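Local coordinates for protein ornithine carbamoyltransferase, mitochondrial (Coccidioides immitis, PDB 3SDS) that catalyses the transfer of the carbamoyl group from carbamoyl phosphate to L-ornithine, giving L-citrulline and phosphate, a step of arginine biosynthesis, at residues S46-I51 and A331-W336; T68-F73 and H94-G99; A207-G212 and K235-V240. All blocks are in the same frame, centred on the assembly; numbering follows the deposited sequence.

Contact 1: residues S46-I51 and A331-W336; sequences SYKKTI and AENRLW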
loop_
_atom_site.group_PDB
_atom_site.type_symbol
_atom_site.label_atom_id
_atom_site.label_comp_id
_atom_site.label_asym_id
_atom_site.label_seq_id
_atom_site.Cartn_x
_atom_site.Cartn_y
_atom_site.Cartn_z
ATOM N N SER A 46 -27.438 -5.637 8.559
ATOM C CA SER A 46 -27.931 -4.282 8.681
ATOM C C SER A 46 -27.047 -3.269 7.934
ATOM O O SER A 46 -27.554 -2.469 7.121
ATOM C CB SER A 46 -27.999 -3.913 10.158
ATOM O OG SER A 46 -28.633 -2.663 10.350
ATOM N N TYR A 47 -25.735 -3.302 8.212
ATOM C CA TYR A 47 -24.795 -2.363 7.596
ATOM C C TYR A 47 -24.790 -2.489 6.064
ATOM O O TYR A 47 -24.686 -1.477 5.337
ATOM C CB TYR A 47 -23.372 -2.532 8.171
ATOM C CG TYR A 47 -23.233 -2.297 9.677
ATOM C CD1 TYR A 47 -24.052 -1.367 10.355
ATOM C CD2 TYR A 47 -22.268 -2.980 10.420
ATOM C CE1 TYR A 47 -23.930 -1.155 11.742
ATOM C CE2 TYR A 47 -22.133 -2.772 11.811
ATOM C CZ TYR A 47 -22.960 -1.855 12.458
ATOM O OH TYR A 47 -22.831 -1.648 13.821
ATOM N N LYS A 48 -24.919 -3.736 5.597
ATOM C CA LYS A 48 -24.994 -4.091 4.166
ATOM C C LYS A 48 -26.189 -3.440 3.462
ATOM O O LYS A 48 -26.062 -2.862 2.378
ATOM C CB LYS A 48 -25.043 -5.629 4.017
ATOM C CG LYS A 48 -25.442 -6.144 2.629
ATOM C CD LYS A 48 -25.156 -7.624 2.448
ATOM C CE LYS A 48 -25.496 -8.053 1.020
ATOM N NZ LYS A 48 -25.549 -9.562 0.881
ATOM N N LYS A 49 -27.352 -3.523 4.093
ATOM C CA LYS A 49 -28.573 -2.949 3.525
ATOM C C LYS A 49 -28.503 -1.407 3.432
ATOM O O LYS A 49 -28.903 -0.826 2.424
ATOM C CB LYS A 49 -29.800 -3.431 4.313
ATOM C CG LYS A 49 -31.007 -3.649 3.465
ATOM C CD LYS A 49 -32.311 -3.328 4.182
ATOM C CE LYS A 49 -33.343 -2.846 3.137
ATOM N NZ LYS A 49 -34.767 -2.937 3.568
ATOM N N THR A 50 -27.979 -0.762 4.476
ATOM C CA THR A 50 -27.852 0.704 4.512
ATOM C C THR A 50 -26.851 1.203 3.465
ATOM O O THR A 50 -27.188 2.092 2.680
ATOM C CB THR A 50 -27.390 1.241 5.920
ATOM O OG1 THR A 50 -28.228 0.735 6.966
ATOM C CG2 THR A 50 -27.398 2.745 5.972
ATOM N N ILE A 51 -25.629 0.642 3.469
ATOM C CA ILE A 51 -24.534 1.094 2.569
ATOM C C ILE A 51 -24.838 0.827 1.060
ATOM O O ILE A 51 -24.583 1.680 0.203
ATOM C CB ILE A 51 -23.148 0.529 3.035
ATOM C CG1 ILE A 51 -22.746 1.169 4.364
ATOM C CG2 ILE A 51 -22.030 0.758 1.997
ATOM C CD1 ILE A 51 -21.762 0.364 5.215
ATOM N N ALA A 331 -18.918 -14.591 -1.305
ATOM C CA ALA A 331 -17.630 -13.899 -1.454
ATOM C C ALA A 331 -17.710 -12.424 -1.011
ATOM O O ALA A 331 -16.856 -11.956 -0.262
ATOM C CB ALA A 331 -17.122 -14.025 -2.893
ATOM N N GLU A 332 -18.743 -11.715 -1.475
ATOM C CA GLU A 332 -19.022 -10.326 -1.083
ATOM C C GLU A 332 -19.345 -10.151 0.411
ATOM O O GLU A 332 -19.001 -9.108 1.008
ATOM C CB GLU A 332 -20.162 -9.732 -1.931
ATOM C CG GLU A 332 -20.626 -8.335 -1.475
ATOM C CD GLU A 332 -21.922 -7.853 -2.103
ATOM O OE1 GLU A 332 -22.317 -8.344 -3.188
ATOM O OE2 GLU A 332 -22.550 -6.960 -1.502
ATOM N N ASN A 333 -20.002 -11.142 1.016
ATOM C CA ASN A 333 -20.309 -11.054 2.444
ATOM C C ASN A 333 -19.059 -11.003 3.353
ATOM O O ASN A 333 -19.182 -10.790 4.566
ATOM C CB ASN A 333 -21.270 -12.168 2.872
ATOM C CG ASN A 333 -22.706 -11.986 2.308
ATOM O OD1 ASN A 333 -23.145 -10.869 1.996
ATOM N ND2 ASN A 333 -23.437 -13.096 2.192
ATOM N N ARG A 334 -17.861 -11.191 2.775
ATOM C CA ARG A 334 -16.628 -11.017 3.533
ATOM C C ARG A 334 -16.451 -9.545 3.931
ATOM O O ARG A 334 -16.001 -9.227 5.055
ATOM C CB ARG A 334 -15.411 -11.520 2.754
ATOM C CG ARG A 334 -15.188 -13.060 2.784
ATOM C CD ARG A 334 -14.962 -13.615 4.214
ATOM N NE ARG A 334 -13.638 -13.298 4.766
ATOM C CZ ARG A 334 -12.522 -13.974 4.458
ATOM N NH1 ARG A 334 -12.569 -14.990 3.596
ATOM N NH2 ARG A 334 -11.346 -13.629 4.992
ATOM N N LEU A 335 -16.827 -8.649 3.013
ATOM C CA LEU A 335 -16.708 -7.223 3.248
ATOM C C LEU A 335 -17.560 -6.841 4.447
ATOM O O LEU A 335 -17.068 -6.177 5.372
ATOM C CB LEU A 335 -17.090 -6.418 2.004
ATOM C CG LEU A 335 -17.191 -4.878 2.123
ATOM C CD1 LEU A 335 -15.932 -4.215 2.698
ATOM C CD2 LEU A 335 -17.575 -4.213 0.808
ATOM N N TRP A 336 -18.820 -7.282 4.433
ATOM C CA TRP A 336 -19.796 -6.938 5.479
ATOM C C TRP A 336 -19.423 -7.575 6.834
ATOM O O TRP A 336 -19.573 -6.928 7.891
ATOM C CB TRP A 336 -21.249 -7.218 5.023
ATOM C CG TRP A 336 -21.461 -6.766 3.569
ATOM C CD1 TRP A 336 -21.714 -7.573 2.479
ATOM C CD2 TRP A 336 -21.354 -5.426 3.047
ATOM N NE1 TRP A 336 -21.790 -6.816 1.337
ATOM C CE2 TRP A 336 -21.559 -5.502 1.652
ATOM C CE3 TRP A 336 -21.110 -4.166 3.631
ATOM C CZ2 TRP A 336 -21.532 -4.364 0.822
ATOM C CZ3 TRP A 336 -21.079 -3.023 2.803
ATOM C CH2 TRP A 336 -21.293 -3.135 1.413
#
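K48 and W336 meet where helix 34-51 crosses helix 327-347, the long C-terminal helix that returns to the carbamoyl-phosphate domain in the two-domain carbamoyltransferase fold. The short segments run nearly perpendicular, at 97°, with their axes 10.3 Å apart, and large side chains fill the interval. The indole of W336 presents one face to helix 34-51, and the aliphatic chain of K48 lies over it, the two side chains crossing at about a right angle. With CG anti to the backbone N (chi1 167°) and the remaining torsions extended, K48 carries its methylenes over the five-membered ring. Its CD forms a CH-pi contact, 3.8 Å from the ring centroid and 27° off the normal. I51 takes the other end of the indole: its CG2 lies 4.0 Å from W336 CZ3, near the ring plane, at the edge of the six-membered ring. L335 CD2 lies against the face opposite K48, toward its margin.

Beyond the ring, the K48 ammonium group reaches N333 and also forms a salt bridge with E168 on helix 156-169; T165 of that helix holds the amide nitrogen of N333. E332 OE2, 4.6 Å from K48 NZ, is too far for a salt bridge with it but forms one with K52. R334 turns to the active site, where it probably binds carbamoyl phosphate, as in related carbamoyltransferases. Two hydrogen bonds complete the polar end. Within segment 331-336, W336 NE1 donates to E332 OE2 at 2.9 Å, on the anti side and somewhat out of the carboxylate plane; across the contact, K48 NZ meets an in-plane lone pair of N333 OD1 at 3.0 Å.

Contact 2: residues T68-F73 and H94-G99; sequences TVAMMF and HPMFLG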
loop_
_atom_site.group_PDB
_atom_site.type_symbol
_atom_site.label_atom_id
_atom_site.label_comp_id
_atom_site.label_asym_id
_atom_site.label_seq_id
_atom_site.Cartn_x
_atom_site.Cartn_y
_atom_site.Cartn_z
ATOM N N THR A 68 -4.491 3.418 12.308
ATOM C CA THR A 68 -3.917 2.411 11.407
ATOM C C THR A 68 -4.261 0.993 11.853
ATOM O O THR A 68 -4.195 0.677 13.059
ATOM C CB THR A 68 -2.395 2.536 11.373
ATOM O OG1 THR A 68 -2.050 3.886 11.056
ATOM C CG2 THR A 68 -1.789 1.593 10.345
ATOM N N VAL A 69 -4.625 0.150 10.890
ATOM C CA VAL A 69 -4.761 -1.285 11.142
ATOM C C VAL A 69 -3.650 -2.025 10.386
ATOM O O VAL A 69 -3.512 -1.868 9.166
ATOM C CB VAL A 69 -6.149 -1.792 10.703
ATOM C CG1 VAL A 69 -6.248 -3.326 10.803
ATOM C CG2 VAL A 69 -7.235 -1.126 11.509
ATOM N N ALA A 70 -2.849 -2.823 11.087
ATOM C CA ALA A 70 -1.789 -3.588 10.402
ATOM C C ALA A 70 -2.269 -4.959 9.916
ATOM O O ALA A 70 -2.861 -5.730 10.681
ATOM C CB ALA A 70 -0.565 -3.740 11.293
ATOM N N MET A 71 -2.027 -5.254 8.643
ATOM C CA MET A 71 -2.313 -6.584 8.080
ATOM C C MET A 71 -1.011 -7.366 7.909
ATOM O O MET A 71 -0.145 -6.985 7.101
ATOM C CB MET A 71 -3.018 -6.473 6.722
ATOM C CG MET A 71 -4.257 -5.585 6.693
ATOM S SD MET A 71 -5.002 -5.445 5.038
ATOM C CE MET A 71 -3.839 -4.422 4.151
ATOM N N MET A 72 -0.852 -8.441 8.678
ATOM C CA MET A 72 0.365 -9.274 8.568
ATOM C C MET A 72 0.108 -10.615 7.874
ATOM O O MET A 72 -0.553 -11.504 8.442
ATOM C CB MET A 72 1.016 -9.492 9.934
ATOM C CG MET A 72 1.701 -8.257 10.470
ATOM S SD MET A 72 2.132 -8.374 12.218
ATOM C CE MET A 72 3.732 -9.176 12.114
ATOM N N PHE A 73 0.626 -10.764 6.657
ATOM C CA PHE A 73 0.380 -11.974 5.887
ATOM C C PHE A 73 1.643 -12.789 5.597
ATOM O O PHE A 73 2.603 -12.267 5.035
ATOM C CB PHE A 73 -0.397 -11.653 4.598
ATOM C CG PHE A 73 -1.750 -11.002 4.838
ATOM C CD1 PHE A 73 -2.240 -10.061 3.960
ATOM C CD2 PHE A 73 -2.521 -11.321 5.949
ATOM C CE1 PHE A 73 -3.471 -9.460 4.176
ATOM C CE2 PHE A 73 -3.748 -10.715 6.175
ATOM C CZ PHE A 73 -4.224 -9.784 5.285
ATOM N N HIS A 94 -6.924 3.758 8.138
ATOM C CA HIS A 94 -5.886 3.325 7.184
ATOM C C HIS A 94 -5.357 1.875 7.359
ATOM O O HIS A 94 -4.839 1.512 8.420
ATOM C CB HIS A 94 -4.719 4.314 7.160
ATOM C CG HIS A 94 -3.597 3.902 6.250
ATOM N ND1 HIS A 94 -3.649 4.062 4.878
ATOM C CD2 HIS A 94 -2.395 3.332 6.516
ATOM C CE1 HIS A 94 -2.526 3.611 4.341
ATOM N NE2 HIS A 94 -1.747 3.162 5.312
ATOM N N PRO A 95 -5.502 1.045 6.317
ATOM C CA PRO A 95 -4.982 -0.332 6.262
ATOM C C PRO A 95 -3.523 -0.458 5.774
ATOM O O PRO A 95 -3.183 0.046 4.701
ATOM C CB PRO A 95 -5.930 -1.009 5.273
ATOM C CG PRO A 95 -6.393 0.085 4.390
ATOM C CD PRO A 95 -6.462 1.310 5.227
ATOM N N MET A 96 -2.673 -1.135 6.544
ATOM C CA MET A 96 -1.236 -1.203 6.223
ATOM C C MET A 96 -0.826 -2.636 5.880
ATOM O O MET A 96 -0.954 -3.552 6.707
ATOM C CB MET A 96 -0.406 -0.625 7.373
ATOM C CG MET A 96 1.078 -0.859 7.291
ATOM S SD MET A 96 2.000 -0.029 8.618
ATOM C CE MET A 96 1.593 -0.995 10.079
ATOM N N PHE A 97 -0.357 -2.829 4.650
ATOM C CA PHE A 97 -0.052 -4.174 4.154
ATOM C C PHE A 97 1.392 -4.553 4.412
ATOM O O PHE A 97 2.299 -3.886 3.971
ATOM C CB PHE A 97 -0.376 -4.292 2.664
ATOM C CG PHE A 97 0.049 -5.597 2.058
ATOM C CD1 PHE A 97 -0.489 -6.806 2.511
ATOM C CD2 PHE A 97 0.969 -5.630 1.022
ATOM C CE1 PHE A 97 -0.096 -8.044 1.939
ATOM C CE2 PHE A 97 1.361 -6.861 0.437
ATOM C CZ PHE A 97 0.826 -8.068 0.899
ATOM N N LEU A 98 1.605 -5.607 5.170
ATOM C CA LEU A 98 2.959 -6.082 5.414
ATOM C C LEU A 98 2.987 -7.560 5.048
ATOM O O LEU A 98 2.483 -8.397 5.804
ATOM C CB LEU A 98 3.363 -5.868 6.880
ATOM C CG LEU A 98 3.155 -4.521 7.590
ATOM C CD1 LEU A 98 3.336 -4.696 9.091
ATOM C CD2 LEU A 98 4.058 -3.415 7.068
ATOM N N GLY A 99 3.528 -7.859 3.864
ATOM C CA GLY A 99 3.559 -9.227 3.320
ATOM C C GLY A 99 4.811 -10.029 3.659
ATOM O O GLY A 99 5.627 -9.612 4.482
#
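V69 and H94 begin a run of backbone hydrogen bonds that pairs strands 68-73 and 94-98 in parallel, the two strands of a beta-alpha-beta unit whose crossover is helix 78-90. V69 N to H94 O and M96 N to V69 O are each 2.8 Å; M71 N to M96 O and L98 N to M71 O continue the pattern, and F73 N to L98 O, at 3.1 Å, closes it.

Packing is close round M71, which lies with P95 under E85 of helix 78-90. Bent at its last torsion (chi3 -72°), M71 runs across the F97 side chain and brings CE to 3.8 Å from F97 CB. M96 and L98 are also well covered on the other face, where A70 CB touches M96 CE at 3.7 Å. The more open side is at M72 and F97, both partly exposed: M72 CG and L98 CD1 are 4.2 Å apart, and the F73 and F97 rings meet edge to edge, CD1 to CE1 at 3.6 Å.

R81 of helix 78-90 in the same chain makes a cation-pi contact with F97, and H94 NE2 is hydrogen-bonded to E85 of the third subunit. Backbone hydrogen bonds thus join the strands and apolar side chains cover the join, while charged partners come from helix 78-90 and a neighbouring subunit.

Contact 3: residues A207-G212 and K235-V240; sequences AATKMG and KAREGV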
loop_
_atom_site.group_PDB
_atom_site.type_symbol
_atom_site.label_atom_id
_atom_site.label_comp_id
_atom_site.label_asym_id
_atom_site.label_seq_id
_atom_site.Cartn_x
_atom_site.Cartn_y
_atom_site.Cartn_z
ATOM N N ALA A 207 -19.919 -22.882 14.834
ATOM C CA ALA A 207 -20.991 -21.908 14.658
ATOM C C ALA A 207 -22.350 -22.601 14.532
ATOM O O ALA A 207 -23.264 -22.342 15.325
ATOM C CB ALA A 207 -20.711 -21.029 13.453
ATOM N N ALA A 208 -22.473 -23.499 13.555
ATOM C CA ALA A 208 -23.703 -24.276 13.373
ATOM C C ALA A 208 -24.250 -24.919 14.672
ATOM O O ALA A 208 -25.473 -24.928 14.908
ATOM C CB ALA A 208 -23.495 -25.330 12.298
ATOM N N THR A 209 -23.351 -25.457 15.499
ATOM C CA THR A 209 -23.729 -26.036 16.782
ATOM C C THR A 209 -24.406 -24.995 17.673
ATOM O O THR A 209 -25.481 -25.242 18.202
ATOM C CB THR A 209 -22.524 -26.638 17.510
ATOM O OG1 THR A 209 -22.001 -27.728 16.749
ATOM C CG2 THR A 209 -22.923 -27.157 18.848
ATOM N N LYS A 210 -23.784 -23.829 17.822
ATOM C CA LYS A 210 -24.376 -22.730 18.607
ATOM C C LYS A 210 -25.742 -22.253 18.079
ATOM O O LYS A 210 -26.587 -21.773 18.852
ATOM C CB LYS A 210 -23.410 -21.545 18.692
ATOM C CG LYS A 210 -22.072 -21.832 19.392
ATOM C CD LYS A 210 -21.167 -20.597 19.368
ATOM C CE LYS A 210 -19.767 -20.908 19.897
ATOM N NZ LYS A 210 -19.685 -20.918 21.391
ATOM N N MET A 211 -25.955 -22.403 16.771
ATOM C CA MET A 211 -27.166 -21.917 16.116
ATOM C C MET A 211 -28.253 -22.978 15.941
ATOM O O MET A 211 -29.277 -22.723 15.297
ATOM C CB MET A 211 -26.822 -21.304 14.762
ATOM C CG MET A 211 -25.876 -20.092 14.823
ATOM S SD MET A 211 -26.609 -18.602 15.537
ATOM C CE MET A 211 -26.125 -18.785 17.262
ATOM N N GLY A 212 -28.043 -24.161 16.514
ATOM C CA GLY A 212 -29.015 -25.251 16.405
ATOM C C GLY A 212 -29.140 -25.817 15.003
ATOM O O GLY A 212 -30.187 -26.348 14.641
ATOM N N LYS A 235 -17.856 -29.058 23.445
ATOM C CA LYS A 235 -17.886 -28.002 24.492
ATOM C C LYS A 235 -18.819 -26.841 24.143
ATOM O O LYS A 235 -19.440 -26.234 25.032
ATOM C CB LYS A 235 -16.485 -27.457 24.809
ATOM N N ALA A 236 -18.912 -26.546 22.844
ATOM C CA ALA A 236 -19.844 -25.550 22.325
ATOM C C ALA A 236 -21.322 -25.924 22.548
ATOM O O ALA A 236 -22.193 -25.047 22.530
ATOM C CB ALA A 236 -19.563 -25.276 20.855
ATOM N N ARG A 237 -21.603 -27.208 22.776
ATOM C CA ARG A 237 -22.969 -27.645 23.094
ATOM C C ARG A 237 -23.517 -27.058 24.390
ATOM O O ARG A 237 -24.696 -26.728 24.462
ATOM C CB ARG A 237 -23.071 -29.160 23.124
ATOM C CG ARG A 237 -23.305 -29.744 21.753
ATOM C CD ARG A 237 -22.903 -31.210 21.684
ATOM N NE ARG A 237 -23.636 -31.883 20.619
ATOM C CZ ARG A 237 -24.842 -32.433 20.782
ATOM N NH1 ARG A 237 -25.434 -32.402 21.978
ATOM N NH2 ARG A 237 -25.454 -33.026 19.755
ATOM N N GLU A 238 -22.649 -26.906 25.387
ATOM C CA GLU A 238 -23.016 -26.444 26.740
ATOM C C GLU A 238 -23.846 -25.136 26.808
ATOM O O GLU A 238 -23.463 -24.096 26.241
ATOM C CB GLU A 238 -21.737 -26.328 27.577
ATOM C CG GLU A 238 -21.916 -26.078 29.062
ATOM C CD GLU A 238 -20.937 -26.901 29.903
ATOM O OE1 GLU A 238 -20.066 -27.577 29.303
ATOM O OE2 GLU A 238 -21.056 -26.888 31.158
ATOM N N GLY A 239 -24.985 -25.206 27.497
ATOM C CA GLY A 239 -25.861 -24.042 27.673
ATOM C C GLY A 239 -26.812 -23.654 26.534
ATOM O O GLY A 239 -27.497 -22.639 26.637
ATOM N N VAL A 240 -26.867 -24.443 25.459
ATOM C CA VAL A 240 -27.804 -24.192 24.353
ATOM C C VAL A 240 -28.967 -25.189 24.435
ATOM O O VAL A 240 -28.730 -26.394 24.516
ATOM C CB VAL A 240 -27.087 -24.307 22.971
ATOM C CG1 VAL A 240 -28.042 -24.046 21.821
ATOM C CG2 VAL A 240 -25.900 -23.352 22.889
#
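In the ornithine-binding domain, away from the binding sites, T209 and K210 at the C-terminal end of helix 199-210 meet A236 and R237 of helix 227-237 and V240 of the beta turn beside them. T209 directs its methyl group at the second helix: chi1 of -64° sets OG1 beside the backbone N and turns CG2 outward. This CG2 meets R237 CG at 3.9 Å, the threonine side chain standing square to that of the arginine, and lies 4.3 Å from A236 CB. The hydroxyl on the other branch turns back to its own helix and is hydrogen-bonded to the carbonyl oxygen of A205. T209 thus divides its roles, with carbon facing the neighbouring helix and oxygen satisfied within its own.

A236 also receives the far end of K210. That lysine chain is extended as far as CE and then bends at its last torsion (chi4 -81°), which places NZ 4.4 Å from A236 CB. The contact is loose, and the ammonium group has its polar partner in the carbonyl oxygen of L32.

Both segments come from the Rossmann-like alpha/beta domain of the transcarbamylase fold, in which helix 199-210 leads into strand 214-218 and helix 227-237 leads toward strand 246-249, its neighbour in the parallel sheet. The first helix stops in a Schellman motif: G212, at positive phi (68°), is its C-prime residue, with G212 N bonded to T209 O at 3.3 Å and V213 N to A208 O. A type II beta turn from R237 to V240 then reverses the chain, closed by a weak bond from V240 N to R237 O. The turn brings V240 back toward the first helix, where its CG1 rests 4.0 Å from K210 O. V240 also packs on P34 at the start of helix 34-51.

Overall arrangement
Contact 2 is buried and rests on backbone hydrogen bonds within a parallel sheet; contact 1 joins two helices through side chains, and contact 3 the ends of two helices and a beta turn. Contact 1 is partly buried and mixes an aromatic face with charged and amide groups, whereas contact 3 is buried yet has no hydrogen bond between its segments. Contacts 2 and 3 lie in different domains, on opposite sides of the chain's centre, their centres about 33 Å apart. Contact 1 closes a loop of chain containing both and joins the N-terminal part of the chain to its C-terminal helix. Helix 34-51 gives contact 1 one of its segments and also packs against contact 3. Neighbouring subunits touch contacts 1 and 2, but not contact 3.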